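Local coordinates for putative cell surface protein, similar to internalin proteins (Listeria monocytogenes EGD-e, PDB 5KZS), which is of unknown function but resembles the internalins, leucine-rich-repeat surface proteins of Listeria, and may take part in contacts with the host, at residues 260-265 against 318-323. Numbering follows the deposited sequence.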
ATOM      1  N   ILE A 260      30.283  -0.617 -13.032  1.00 82.00           N
ATOM      2  CA  ILE A 260      28.849  -0.332 -13.160  1.00 80.68           C
ATOM      3  C   ILE A 260      28.502   0.910 -12.353  1.00 80.29           C
ATOM      4  O   ILE A 260      29.204   1.251 -11.408  1.00 78.15           O
ATOM      5  CB  ILE A 260      27.980  -1.531 -12.731  1.00 79.86           C
ATOM      6  CG1 ILE A 260      28.284  -1.962 -11.290  1.00 79.40           C
ATOM      7  CG2 ILE A 260      28.194  -2.702 -13.685  1.00 80.07           C
ATOM      8  CD1 ILE A 260      27.239  -2.881 -10.695  1.00 78.64           C
ATOM      9  N   GLN A 261      27.439   1.600 -12.756  1.00 83.54           N
ATOM     10  CA  GLN A 261      26.901   2.731 -11.991  1.00 87.15           C
ATOM     11  C   GLN A 261      25.769   2.188 -11.125  1.00 85.19           C
ATOM     12  O   GLN A 261      25.002   1.328 -11.573  1.00 85.99           O
ATOM     13  CB  GLN A 261      26.380   3.844 -12.925  1.00 91.66           C
ATOM     14  CG  GLN A 261      27.387   4.353 -13.966  1.00 94.58           C
ATOM     15  CD  GLN A 261      28.627   4.995 -13.342  1.00 97.44           C
ATOM     16  OE1 GLN A 261      28.538   5.667 -12.305  1.00 99.44           O
ATOM     17  NE2 GLN A 261      29.792   4.793 -13.972  1.00 97.68           N
ATOM     18  N   LEU A 262      25.685   2.654  -9.878  1.00 83.55           N
ATOM     19  CA  LEU A 262      24.645   2.195  -8.947  1.00 81.30           C
ATOM     20  C   LEU A 262      24.478   3.187  -7.795  1.00 79.54           C
ATOM     21  O   LEU A 262      24.894   2.910  -6.664  1.00 78.10           O
ATOM     22  CB  LEU A 262      24.998   0.795  -8.424  1.00 81.86           C
ATOM     23  CG  LEU A 262      23.958   0.044  -7.600  1.00 83.59           C
ATOM     24  CD1 LEU A 262      22.660  -0.075  -8.392  1.00 85.30           C
ATOM     25  CD2 LEU A 262      24.480  -1.330  -7.198  1.00 82.37           C
ATOM     26  N   PRO A 263      23.881   4.360  -8.083  1.00 79.36           N
ATOM     27  CA  PRO A 263      23.756   5.436  -7.083  1.00 80.10           C
ATOM     28  C   PRO A 263      23.061   5.046  -5.775  1.00 80.46           C
ATOM     29  O   PRO A 263      23.349   5.638  -4.730  1.00 80.41           O
ATOM     30  CB  PRO A 263      22.938   6.503  -7.817  1.00 83.39           C
ATOM     31  CG  PRO A 263      23.215   6.272  -9.273  1.00 83.14           C
ATOM     32  CD  PRO A 263      23.396   4.788  -9.416  1.00 81.14           C
ATOM     33  N   ILE A 264      22.140   4.079  -5.842  1.00 80.71           N
ATOM     34  CA  ILE A 264      21.402   3.595  -4.660  1.00 79.27           C
ATOM     35  C   ILE A 264      22.332   3.162  -3.521  1.00 78.95           C
ATOM     36  O   ILE A 264      22.080   3.508  -2.364  1.00 77.44           O
ATOM     37  CB  ILE A 264      20.361   2.483  -5.015  1.00 77.56           C
ATOM     38  CG1 ILE A 264      19.448   2.197  -3.817  1.00 77.53           C
ATOM     39  CG2 ILE A 264      21.012   1.194  -5.510  1.00 75.78           C
ATOM     40  CD1 ILE A 264      18.246   1.336  -4.150  1.00 78.20           C
ATOM     41  N   TYR A 265      23.417   2.457  -3.850  1.00 79.22           N
ATOM     42  CA  TYR A 265      24.379   2.036  -2.834  1.00 79.65           C
ATOM     43  C   TYR A 265      24.892   3.223  -2.010  1.00 80.43           C
ATOM     44  O   TYR A 265      24.851   3.198  -0.766  1.00 81.02           O
ATOM     45  CB  TYR A 265      25.557   1.265  -3.444  1.00 80.27           C
ATOM     46  CG  TYR A 265      26.614   0.904  -2.407  1.00 82.16           C
ATOM     47  CD1 TYR A 265      26.507  -0.255  -1.634  1.00 82.34           C
ATOM     48  CD2 TYR A 265      27.701   1.749  -2.169  1.00 83.92           C
ATOM     49  CE1 TYR A 265      27.461  -0.569  -0.667  1.00 83.20           C
ATOM     50  CE2 TYR A 265      28.658   1.448  -1.206  1.00 85.28           C
ATOM     51  CZ  TYR A 265      28.542   0.289  -0.459  1.00 84.41           C
ATOM     52  OH  TYR A 265      29.499   0.011   0.491  1.00 82.08           O
ATOM     53  N   VAL A 318      25.769  -8.067  -8.362  1.00 82.12           N
ATOM     54  CA  VAL A 318      26.320  -7.421  -7.194  1.00 83.03           C
ATOM     55  C   VAL A 318      25.289  -7.704  -6.093  1.00 82.24           C
ATOM     56  O   VAL A 318      24.106  -7.802  -6.379  1.00 83.11           O
ATOM     57  CB  VAL A 318      26.534  -5.911  -7.497  1.00 85.11           C
ATOM     58  CG1 VAL A 318      26.213  -5.003  -6.311  1.00 86.99           C
ATOM     59  CG2 VAL A 318      27.950  -5.676  -7.997  1.00 83.85           C
ATOM     60  N   GLN A 319      25.757  -7.882  -4.859  1.00 80.94           N
ATOM     61  CA  GLN A 319      24.905  -8.054  -3.682  1.00 77.75           C
ATOM     62  C   GLN A 319      25.426  -7.189  -2.550  1.00 76.68           C
ATOM     63  O   GLN A 319      26.625  -7.126  -2.322  1.00 74.84           O
ATOM     64  CB  GLN A 319      24.920  -9.500  -3.217  1.00 78.88           C
ATOM     65  CG  GLN A 319      23.927 -10.390  -3.918  1.00 80.18           C
ATOM     66  CD  GLN A 319      24.060 -11.846  -3.496  1.00 82.17           C
ATOM     67  OE1 GLN A 319      24.151 -12.155  -2.302  1.00 83.01           O
ATOM     68  NE2 GLN A 319      24.079 -12.749  -4.474  1.00 82.87           N
ATOM     69  N   PHE A 320      24.530  -6.533  -1.832  1.00 77.05           N
ATOM     70  CA  PHE A 320      24.925  -5.776  -0.655  1.00 79.64           C
ATOM     71  C   PHE A 320      23.777  -5.665   0.345  1.00 82.78           C
ATOM     72  O   PHE A 320      22.681  -6.190   0.117  1.00 85.27           O
ATOM     73  CB  PHE A 320      25.504  -4.406  -1.040  1.00 78.89           C
ATOM     74  CG  PHE A 320      24.506  -3.457  -1.649  1.00 79.87           C
ATOM     75  CD1 PHE A 320      23.770  -2.587  -0.847  1.00 78.97           C
ATOM     76  CD2 PHE A 320      24.333  -3.400  -3.038  1.00 80.18           C
ATOM     77  CE1 PHE A 320      22.864  -1.698  -1.407  1.00 79.66           C
ATOM     78  CE2 PHE A 320      23.432  -2.512  -3.600  1.00 80.63           C
ATOM     79  CZ  PHE A 320      22.694  -1.660  -2.782  1.00 80.54           C
ATOM     80  N   ASN A 321      24.063  -5.019   1.474  1.00 84.20           N
ATOM     81  CA  ASN A 321      23.154  -4.952   2.594  1.00 83.65           C
ATOM     82  C   ASN A 321      22.724  -6.344   3.068  1.00 87.52           C
ATOM     83  O   ASN A 321      21.634  -6.501   3.581  1.00 93.19           O
ATOM     84  CB  ASN A 321      21.950  -4.081   2.231  1.00 81.64           C
ATOM     85  CG  ASN A 321      21.577  -3.122   3.336  1.00 82.32           C
ATOM     86  OD1 ASN A 321      22.443  -2.521   3.964  1.00 81.93           O
ATOM     87  ND2 ASN A 321      20.290  -2.959   3.571  1.00 83.55           N
ATOM     88  N   ASP A 322      23.591  -7.346   2.923  1.00 91.28           N
ATOM     89  CA  ASP A 322      23.288  -8.699   3.386  1.00 96.77           C
ATOM     90  C   ASP A 322      23.478  -8.796   4.905  1.00 99.44           C
ATOM     91  O   ASP A 322      24.555  -8.499   5.428  1.00 96.38           O
ATOM     92  CB  ASP A 322      24.157  -9.737   2.662  1.00 97.72           C
ATOM     93  CG  ASP A 322      23.891  -9.771   1.171  1.00 97.05           C
ATOM     94  OD1 ASP A 322      22.706  -9.768   0.789  1.00 97.51           O
ATOM     95  OD2 ASP A 322      24.859  -9.787   0.379  1.00 98.16           O
ATOM     96  N   ALA A 323      22.401  -9.169   5.594  1.00104.00           N
ATOM     97  CA  ALA A 323      22.414  -9.441   7.035  1.00108.31           C
ATOM     98  C   ALA A 323      21.374 -10.530   7.337  1.00112.17           C
ATOM     99  O   ALA A 323      20.461 -10.324   8.141  1.00108.46           O
ATOM    100  CB  ALA A 323      22.128  -8.166   7.820  1.00107.61           C
TER
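Phe-320 lays one face of its ring over the edge of Tyr-265, whose CD1 comes within 3.7 Å of Phe-320 CD1. The planes stand at 85° with centroids 5.1 Å apart, a T-shaped stack in which the tyrosine is the edge and the phenylalanine the face. CG of Phe-320 is tucked between its own backbone N and carbonyl carbon (chi1 67°), and this rotation swings the ring off strand 312-320 toward the start of helix 263-270. A purely hydrocarbon ring suits that place, since aliphatic groups meet it too: Ile-264 CG2 lies near the ring plane, 4.3 Å from Phe-320 CZ, while Leu-262 CD2 approaches Phe-320 CE2 obliquely at 3.9 Å. Branched Val-318 serves two partners, CG1 meeting Leu-262 CD2 tip to tip and, at the strand 258-261 end, CG2 passing Ile-260 CD1 at 3.9 Å, the side chains running in opposite directions; the longer leucine and isoleucine carry their end methyls across to it. Tyrosine suits its own position because it offers a ring edge to the phenylalanine while its OH hydrogen-bonds to Pro-277 O, giving the buried hydroxyl a partner. Tyr-333 and Val-279 add to this core. The contact thus joins edge strand 258-261 and the helix after it to strand 312-320, within the beta-rich domain after the leucine-rich repeats, consistent with the immunoglobulin-like domain of other internalins. No hydrogen bond links the two segments, so their association rests on buried apolar surface and on the weakly polar attraction between tyrosine C-H and phenylalanine pi cloud.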